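Local coordinates for protein putative polyketide cyclase (Bacillus cereus, PDB 3K0Z) that is of unknown function but, as a putative lipoprotein of the SnoaL-like polyketide cyclase family in the NTF2 clan, may act as a cyclase or lyase, at residues P19-I24 and I97-V102; K106-L111 and I127-V132. All blocks are in the same frame, centred on the assembly; numbering follows the deposited sequence. Where two conformers were deposited one is given.

Contact 1 of 2, residues P19-I24 and I97-V102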
ATOM      1  N   PRO A  19      14.441  -2.334  -7.749  1.00 23.11           N
ATOM      2  CA  PRO A  19      13.492  -1.224  -7.663  1.00 22.06           C
ATOM      3  C   PRO A  19      13.725  -0.188  -8.740  1.00 21.71           C
ATOM      4  O   PRO A  19      14.867   0.170  -9.001  1.00 22.49           O
ATOM      5  CB  PRO A  19      13.782  -0.624  -6.299  1.00 23.93           C
ATOM      6  CG  PRO A  19      14.413  -1.771  -5.505  1.00 27.27           C
ATOM      7  CD  PRO A  19      15.244  -2.486  -6.524  1.00 24.51           C
ATOM      8  N   LYS A  20      12.646   0.270  -9.375  0.50 21.31           N
ATOM      9  CA  LYS A  20      12.725   1.282 -10.391  0.50 21.88           C
ATOM     10  C   LYS A  20      12.938   2.662  -9.771  0.50 21.02           C
ATOM     11  O   LYS A  20      13.501   3.546 -10.419  0.50 19.70           O
ATOM     12  CB  LYS A  20      11.463   1.297 -11.254  0.50 22.63           C
ATOM     13  CG  LYS A  20      11.284   0.059 -12.082  0.50 28.80           C
ATOM     14  CD  LYS A  20      10.382   0.326 -13.288  0.50 26.20           C
ATOM     15  CE  LYS A  20       9.765  -0.972 -13.792  0.50 33.39           C
ATOM     16  NZ  LYS A  20      10.681  -2.150 -13.663  0.50 32.46           N
ATOM     17  N   ALA A  21      12.475   2.838  -8.536  1.00 20.39           N
ATOM     18  CA  ALA A  21      12.663   4.079  -7.756  1.00 21.25           C
ATOM     19  C   ALA A  21      12.790   3.675  -6.288  1.00 20.70           C
ATOM     20  O   ALA A  21      12.240   2.649  -5.869  1.00 22.09           O
ATOM     21  CB  ALA A  21      11.482   5.038  -7.966  1.00 22.63           C
HETATM   22  N   MSE A  22      13.558   4.436  -5.519  1.00 18.89           N
HETATM   23  CA  MSE A  22      13.716   4.181  -4.095  1.00 24.21           C
HETATM   24  C   MSE A  22      13.930   5.447  -3.325  1.00 21.35           C
HETATM   25  O   MSE A  22      14.605   6.346  -3.817  1.00 17.73           O
HETATM   26  CB  MSE A  22      14.993   3.366  -3.812  1.00 22.43           C
HETATM   27  CG  MSE A  22      14.901   1.944  -3.991  1.00 30.92           C
HETATM   28 SE   MSE A  22      16.512   0.999  -3.356  0.75 36.63          SE
HETATM   29  CE  MSE A  22      17.742   1.602  -4.431  1.00 26.59           C
ATOM     30  N   THR A  23      13.415   5.473  -2.100  1.00 18.41           N
ATOM     31  CA  THR A  23      13.711   6.487  -1.140  1.00 19.82           C
ATOM     32  C   THR A  23      14.205   5.796   0.141  1.00 20.84           C
ATOM     33  O   THR A  23      13.502   4.972   0.751  1.00 19.94           O
ATOM     34  CB  THR A  23      12.461   7.351  -0.860  1.00 21.34           C
ATOM     35  OG1 THR A  23      12.041   7.967  -2.078  1.00 19.63           O
ATOM     36  CG2 THR A  23      12.753   8.395   0.178  1.00 20.19           C
ATOM     37  N   ILE A  24      15.426   6.124   0.540  0.50 20.42           N
ATOM     38  CA  ILE A  24      16.002   5.568   1.752  0.50 18.03           C
ATOM     39  C   ILE A  24      16.332   6.634   2.804  0.50 20.24           C
ATOM     40  O   ILE A  24      17.044   7.602   2.539  0.50 20.29           O
ATOM     41  CB  ILE A  24      17.272   4.775   1.471  0.50 17.52           C
ATOM     42  CG1 ILE A  24      17.047   3.767   0.319  0.50 16.53           C
ATOM     43  CG2 ILE A  24      17.690   4.099   2.774  0.50 13.98           C
ATOM     44  CD1 ILE A  24      18.324   3.037  -0.197  0.50 13.08           C
ATOM     45  N   ILE A  97       9.401  -4.449  -8.975  1.00 18.66           N
ATOM     46  CA  ILE A  97       9.311  -3.476  -7.907  1.00 19.29           C
ATOM     47  C   ILE A  97       9.331  -2.059  -8.532  1.00 20.20           C
ATOM     48  O   ILE A  97      10.357  -1.601  -9.118  1.00 19.18           O
ATOM     49  CB  ILE A  97      10.518  -3.620  -6.883  1.00 20.81           C
ATOM     50  CG1 ILE A  97      10.642  -5.042  -6.310  1.00 21.75           C
ATOM     51  CG2 ILE A  97      10.439  -2.527  -5.758  1.00 16.58           C
ATOM     52  CD1 ILE A  97      11.967  -5.273  -5.499  1.00 20.20           C
ATOM     53  N   GLU A  98       8.190  -1.392  -8.465  1.00 19.61           N
ATOM     54  CA  GLU A  98       8.090  -0.037  -8.948  1.00 19.63           C
ATOM     55  C   GLU A  98       8.689   1.002  -8.013  1.00 17.80           C
ATOM     56  O   GLU A  98       9.307   1.975  -8.470  1.00 19.61           O
ATOM     57  CB  GLU A  98       6.656   0.345  -9.271  1.00 18.99           C
ATOM     58  CG  GLU A  98       5.988  -0.551 -10.298  1.00 21.28           C
ATOM     59  CD  GLU A  98       6.610  -0.441 -11.673  1.00 25.02           C
ATOM     60  OE1 GLU A  98       6.996   0.672 -12.055  1.00 22.41           O
ATOM     61  OE2 GLU A  98       6.740  -1.462 -12.363  1.00 30.72           O
ATOM     62  N   ASP A  99       8.554   0.821  -6.722  1.00 16.33           N
ATOM     63  CA  ASP A  99       9.050   1.823  -5.795  1.00 19.83           C
ATOM     64  C   ASP A  99       9.280   1.130  -4.444  1.00 19.37           C
ATOM     65  O   ASP A  99       8.570   0.187  -4.095  1.00 17.29           O
ATOM     66  CB  ASP A  99       8.061   2.981  -5.729  1.00 17.30           C
ATOM     67  CG  ASP A  99       8.632   4.259  -5.064  1.00 21.59           C
ATOM     68  OD1 ASP A  99       9.837   4.343  -4.757  1.00 21.03           O
ATOM     69  OD2 ASP A  99       7.807   5.187  -4.831  1.00 25.65           O
ATOM     70  N   LEU A 100      10.354   1.514  -3.778  1.00 20.04           N
ATOM     71  CA  LEU A 100      10.705   1.022  -2.467  1.00 20.33           C
ATOM     72  C   LEU A 100      11.016   2.173  -1.520  1.00 17.91           C
ATOM     73  O   LEU A 100      11.955   2.967  -1.781  1.00 19.72           O
ATOM     74  CB  LEU A 100      11.933   0.118  -2.602  1.00 23.55           C
ATOM     75  CG  LEU A 100      12.081  -1.035  -1.657  1.00 27.09           C
ATOM     76  CD1 LEU A 100      10.886  -2.072  -1.842  1.00 22.78           C
ATOM     77  CD2 LEU A 100      13.482  -1.670  -1.802  1.00 24.98           C
ATOM     78  N   LEU A 101      10.282   2.262  -0.409  1.00 16.49           N
ATOM     79  CA  LEU A 101      10.457   3.371   0.607  1.00 15.62           C
ATOM     80  C   LEU A 101      10.985   2.745   1.897  1.00 17.58           C
ATOM     81  O   LEU A 101      10.303   1.904   2.519  1.00 17.59           O
ATOM     82  CB  LEU A 101       9.150   4.079   0.876  1.00 15.96           C
ATOM     83  CG  LEU A 101       8.423   4.376  -0.441  1.00 17.76           C
ATOM     84  CD1 LEU A 101       6.955   4.907  -0.150  1.00 20.85           C
ATOM     85  CD2 LEU A 101       9.270   5.333  -1.316  1.00 21.04           C
ATOM     86  N   VAL A 102      12.189   3.145   2.299  1.00 18.16           N
ATOM     87  CA  VAL A 102      12.886   2.474   3.424  1.00 17.93           C
ATOM     88  C   VAL A 102      13.099   3.429   4.598  1.00 18.75           C
ATOM     89  O   VAL A 102      13.793   4.401   4.466  1.00 17.75           O
ATOM     90  CB  VAL A 102      14.205   1.849   2.947  1.00 18.09           C
ATOM     91  CG1 VAL A 102      14.847   1.084   4.070  1.00 17.80           C
ATOM     92  CG2 VAL A 102      13.965   0.927   1.674  1.00 16.46           C
TER
HETATM   93  O   HOH W   1      10.890   6.719  -4.294  1.00 18.29           O
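Thr23 and Leu101, with their neighbours, pair the short strand 22-24 in parallel with residues 97-102 of strand 93-103, adding an outermost strand to the curved sheet of this SnoaL-like, NTF2-type fold. The backbone ladder opens with Lys20 N to Ile97 O (3.0 Å). Leu100 is then held through both its peptide groups: its N donates to Ala21 O, and its O receives Thr23 N. Val102 N closes the ladder on Thr23 O at 2.7 Å, in a nearly straight bond (N-H...O 167°). Glu98 and Asp99 form a classic beta bulge opposite Arg110 of the next strand.

Apolar contacts gather on the face turned to helix 30-49. The Pro19 ring lies beside the Ile97 CG2 branch, and its CG meets Leu100 CD2 at 3.8 Å. Met22, a selenomethionine, runs alongside Leu100, CG to CB, before the selenium end turns off from the strand pair. On the face turned to the second subunit, Leu101 CD2 packs on Thr23 CB.

Charged groups take outside partners. Glu98 OE2 bonds Ser112 OG, and Asp99 OD2 forms a salt bridge with Lys106 of the second subunit. One water joins the strands on that subunit's side, 2.8 Å from Thr23 OG1 and donating to Asp99 OD1 at 2.6 Å.

Contact 2 of 2, residues K106-L111 and I127-V132; sequences KVTARL and IDILHV
Lys106 sets its CE methylene over the imidazole of His131, its non-hydrogen-bonded partner across two antiparallel strands. CE sits 4.0 Å from the ring centroid and only 4° off the ring normal, a CH-pi contact squarely over the face. The bend at chi2 (-103°) brings CD to Ile129 CG2 at 4.0 Å; a second bend at chi4 turns NZ to its salt bridge with Asp99 of the second subunit. The ring is tethered separately: His131 ND1 is hydrogen-bonded to Glu139 on the following strand.

Farther along the same face, Thr108 and Ile127 stand side by side, their CG2 methyls 3.9 Å apart. With chi1 at -56°, the Thr108 methyl lies anti to the backbone N and turns toward Ile127, while OG1 bonds to Thr108 OG1 of the second subunit. Ile127 likewise meets its own counterpart there, and the Arg110 guanidinium makes a cation-pi contact with Trp141 of that subunit.

The other face is turned to helix 30-49. Val107 and Val132 meet through their CG2 methyls, and Leu130 stands next to Val107, CB to CB. Leu111 runs roughly perpendicular to the Asp128 side chain, placing its CD2 methyl 3.7 Å from Asp128 OD1; the buried carboxylate is bonded through OD2 to Tyr44 OH of the helix.

Between the faces, Val107 with Leu130 and Ala109 with Asp128 each exchange two backbone hydrogen bonds, all 2.8 to 2.9 Å from N to O. Such paired bonds mark antiparallel pairing, and since strands 106-117 and 120-133 follow each other directly they form a beta hairpin, here at the centre of an NTF2-like sheet with one face on its helix and the other on the dimer interface.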
ATOM      1  N   LYS A 106      10.874  -0.343   8.648  1.00 18.04           N
ATOM      2  CA  LYS A 106       9.767  -0.613   7.729  1.00 18.40           C
ATOM      3  C   LYS A 106      10.172  -0.375   6.272  1.00 22.12           C
ATOM      4  O   LYS A 106      11.005   0.499   5.950  1.00 19.85           O
ATOM      5  CB  LYS A 106       8.537   0.241   8.109  1.00 19.89           C
ATOM      6  CG  LYS A 106       7.884  -0.059   9.492  1.00 20.54           C
ATOM      7  CD  LYS A 106       6.621  -0.843   9.426  1.00 24.34           C
ATOM      8  CE  LYS A 106       6.070  -1.160  10.834  1.00 20.70           C
ATOM      9  NZ  LYS A 106       5.347  -0.069  11.555  1.00 22.65           N
ATOM     10  N   VAL A 107       9.620  -1.202   5.387  1.00 22.89           N
ATOM     11  CA  VAL A 107       9.838  -1.043   3.944  1.00 18.79           C
ATOM     12  C   VAL A 107       8.464  -1.039   3.272  1.00 21.06           C
ATOM     13  O   VAL A 107       7.670  -1.920   3.513  1.00 21.92           O
ATOM     14  CB  VAL A 107      10.686  -2.207   3.339  1.00 18.65           C
ATOM     15  CG1 VAL A 107      10.809  -2.070   1.782  1.00 16.87           C
ATOM     16  CG2 VAL A 107      12.053  -2.234   3.928  1.00 19.01           C
ATOM     17  N   THR A 108       8.183  -0.042   2.447  1.00 19.78           N
ATOM     18  CA  THR A 108       6.974  -0.072   1.624  1.00 16.90           C
ATOM     19  C   THR A 108       7.405  -0.406   0.225  1.00 20.15           C
ATOM     20  O   THR A 108       8.330   0.234  -0.283  1.00 17.82           O
ATOM     21  CB  THR A 108       6.311   1.283   1.572  1.00 21.72           C
ATOM     22  OG1 THR A 108       6.025   1.725   2.916  1.00 20.51           O
ATOM     23  CG2 THR A 108       5.023   1.184   0.731  1.00 21.40           C
ATOM     24  N   ALA A 109       6.760  -1.393  -0.379  1.00 19.06           N
ATOM     25  CA  ALA A 109       7.004  -1.746  -1.770  1.00 19.73           C
ATOM     26  C   ALA A 109       5.743  -1.556  -2.583  1.00 18.02           C
ATOM     27  O   ALA A 109       4.652  -1.981  -2.135  1.00 16.68           O
ATOM     28  CB  ALA A 109       7.507  -3.248  -1.910  1.00 15.26           C
ATOM     29  N   ARG A 110       5.890  -0.954  -3.770  1.00 17.53           N
ATOM     30  CA  ARG A 110       4.814  -0.901  -4.724  1.00 17.00           C
ATOM     31  C   ARG A 110       5.216  -1.804  -5.886  1.00 15.87           C
ATOM     32  O   ARG A 110       6.269  -1.590  -6.526  1.00 16.55           O
ATOM     33  CB  ARG A 110       4.557   0.526  -5.216  1.00 17.83           C
ATOM     34  CG  ARG A 110       3.484   0.656  -6.256  1.00 17.64           C
ATOM     35  CD  ARG A 110       3.081   2.138  -6.523  1.00 18.36           C
ATOM     36  NE  ARG A 110       4.138   2.954  -7.113  1.00 19.83           N
ATOM     37  CZ  ARG A 110       4.436   2.992  -8.402  1.00 22.61           C
ATOM     38  NH1 ARG A 110       3.829   2.206  -9.262  1.00 21.91           N
ATOM     39  NH2 ARG A 110       5.395   3.804  -8.825  1.00 21.64           N
ATOM     40  N   LEU A 111       4.371  -2.770  -6.176  1.00 17.06           N
ATOM     41  CA  LEU A 111       4.654  -3.806  -7.177  1.00 16.73           C
ATOM     42  C   LEU A 111       3.798  -3.729  -8.424  1.00 19.77           C
ATOM     43  O   LEU A 111       2.690  -3.169  -8.384  1.00 19.91           O
ATOM     44  CB  LEU A 111       4.443  -5.184  -6.547  1.00 20.66           C
ATOM     45  CG  LEU A 111       5.260  -5.582  -5.293  1.00 15.64           C
ATOM     46  CD1 LEU A 111       6.806  -5.171  -5.362  1.00 14.90           C
ATOM     47  CD2 LEU A 111       4.601  -5.134  -3.962  1.00 16.90           C
ATOM     48  N   ILE A 127       0.540  -3.087  -3.152  1.00 18.17           N
ATOM     49  CA  ILE A 127       1.362  -2.320  -2.200  1.00 20.13           C
ATOM     50  C   ILE A 127       1.525  -3.164  -0.928  1.00 21.20           C
ATOM     51  O   ILE A 127       0.525  -3.709  -0.405  1.00 19.46           O
ATOM     52  CB  ILE A 127       0.768  -0.925  -1.805  1.00 23.63           C
ATOM     53  CG1 ILE A 127       0.445  -0.072  -3.041  1.00 18.99           C
ATOM     54  CG2 ILE A 127       1.779  -0.224  -0.899  1.00 20.71           C
ATOM     55  CD1 ILE A 127      -0.295   1.251  -2.763  1.00 20.36           C
ATOM     56  N   ASP A 128       2.770  -3.278  -0.441  1.00 21.17           N
ATOM     57  CA  ASP A 128       3.072  -4.069   0.735  1.00 20.40           C
ATOM     58  C   ASP A 128       3.836  -3.229   1.716  1.00 22.29           C
ATOM     59  O   ASP A 128       4.677  -2.424   1.318  1.00 21.36           O
ATOM     60  CB  ASP A 128       4.003  -5.243   0.438  1.00 24.64           C
ATOM     61  CG  ASP A 128       3.459  -6.253  -0.571  1.00 30.03           C
ATOM     62  OD1 ASP A 128       2.380  -6.047  -1.198  1.00 37.89           O
ATOM     63  OD2 ASP A 128       4.129  -7.310  -0.717  1.00 36.92           O
ATOM     64  N   ILE A 129       3.568  -3.443   2.992  1.00 18.99           N
ATOM     65  CA  ILE A 129       4.347  -2.846   4.072  1.00 20.39           C
ATOM     66  C   ILE A 129       5.019  -4.027   4.791  1.00 19.68           C
ATOM     67  O   ILE A 129       4.342  -4.938   5.300  1.00 21.50           O
ATOM     68  CB  ILE A 129       3.494  -2.061   5.067  1.00 23.23           C
ATOM     69  CG1 ILE A 129       2.869  -0.840   4.368  1.00 25.51           C
ATOM     70  CG2 ILE A 129       4.378  -1.630   6.261  1.00 15.47           C
ATOM     71  CD1 ILE A 129       1.714  -0.219   5.136  1.00 21.81           C
ATOM     72  N   LEU A 130       6.341  -3.990   4.810  1.00 17.37           N
ATOM     73  CA  LEU A 130       7.156  -5.042   5.422  1.00 19.11           C
ATOM     74  C   LEU A 130       7.846  -4.542   6.689  1.00 21.38           C
ATOM     75  O   LEU A 130       8.401  -3.464   6.679  1.00 21.14           O
ATOM     76  CB  LEU A 130       8.222  -5.461   4.434  1.00 19.27           C
ATOM     77  CG  LEU A 130       7.836  -5.821   3.002  1.00 18.14           C
ATOM     78  CD1 LEU A 130       9.156  -5.983   2.214  1.00 23.60           C
ATOM     79  CD2 LEU A 130       6.949  -7.052   2.846  1.00 19.27           C
ATOM     80  N   HIS A 131       7.827  -5.344   7.757  1.00 20.65           N
ATOM     81  CA  HIS A 131       8.579  -5.061   8.971  1.00 19.85           C
ATOM     82  C   HIS A 131       9.828  -5.934   8.898  1.00 20.72           C
ATOM     83  O   HIS A 131       9.729  -7.167   8.754  1.00 18.33           O
ATOM     84  CB  HIS A 131       7.779  -5.443  10.170  1.00 20.47           C
ATOM     85  CG  HIS A 131       8.117  -4.681  11.407  1.00 28.65           C
ATOM     86  ND1 HIS A 131       7.318  -4.721  12.531  1.00 34.95           N
ATOM     87  CD2 HIS A 131       9.129  -3.828  11.689  1.00 26.19           C
ATOM     88  CE1 HIS A 131       7.847  -3.945  13.463  1.00 43.62           C
ATOM     89  NE2 HIS A 131       8.948  -3.392  12.977  1.00 37.99           N
ATOM     90  N   VAL A 132      10.994  -5.308   8.955  1.00 21.98           N
ATOM     91  CA  VAL A 132      12.278  -6.024   8.804  1.00 23.21           C
ATOM     92  C   VAL A 132      13.104  -5.900  10.067  1.00 24.96           C
ATOM     93  O   VAL A 132      13.242  -4.800  10.549  1.00 26.65           O
ATOM     94  CB  VAL A 132      13.115  -5.432   7.662  1.00 22.11           C
ATOM     95  CG1 VAL A 132      14.347  -6.327   7.379  1.00 18.32           C
ATOM     96  CG2 VAL A 132      12.256  -5.253   6.407  1.00 23.67           C
TER

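In the fold
Along the chain both segments of contact 1 precede those of contact 2, and the contact centres lie about 10 Å apart in one mixed sheet. Strands 93-103 and 106-117 are neighbours in it, so the order 22-24, 93-103, 106-117, 120-133 runs from the outermost strand through both contacts. Glu98 N to Arg110 O (2.7 Å) and Leu101 N to Thr108 O are probable hydrogen bonds between them, and Leu100 CD1 packs on Val107 and Ala109. Both contacts share helix 30-49 on one face and the second subunit on the other, so the same sheet face that both help build is also part of the subunit interface, where the two contacts meet again across the dimer.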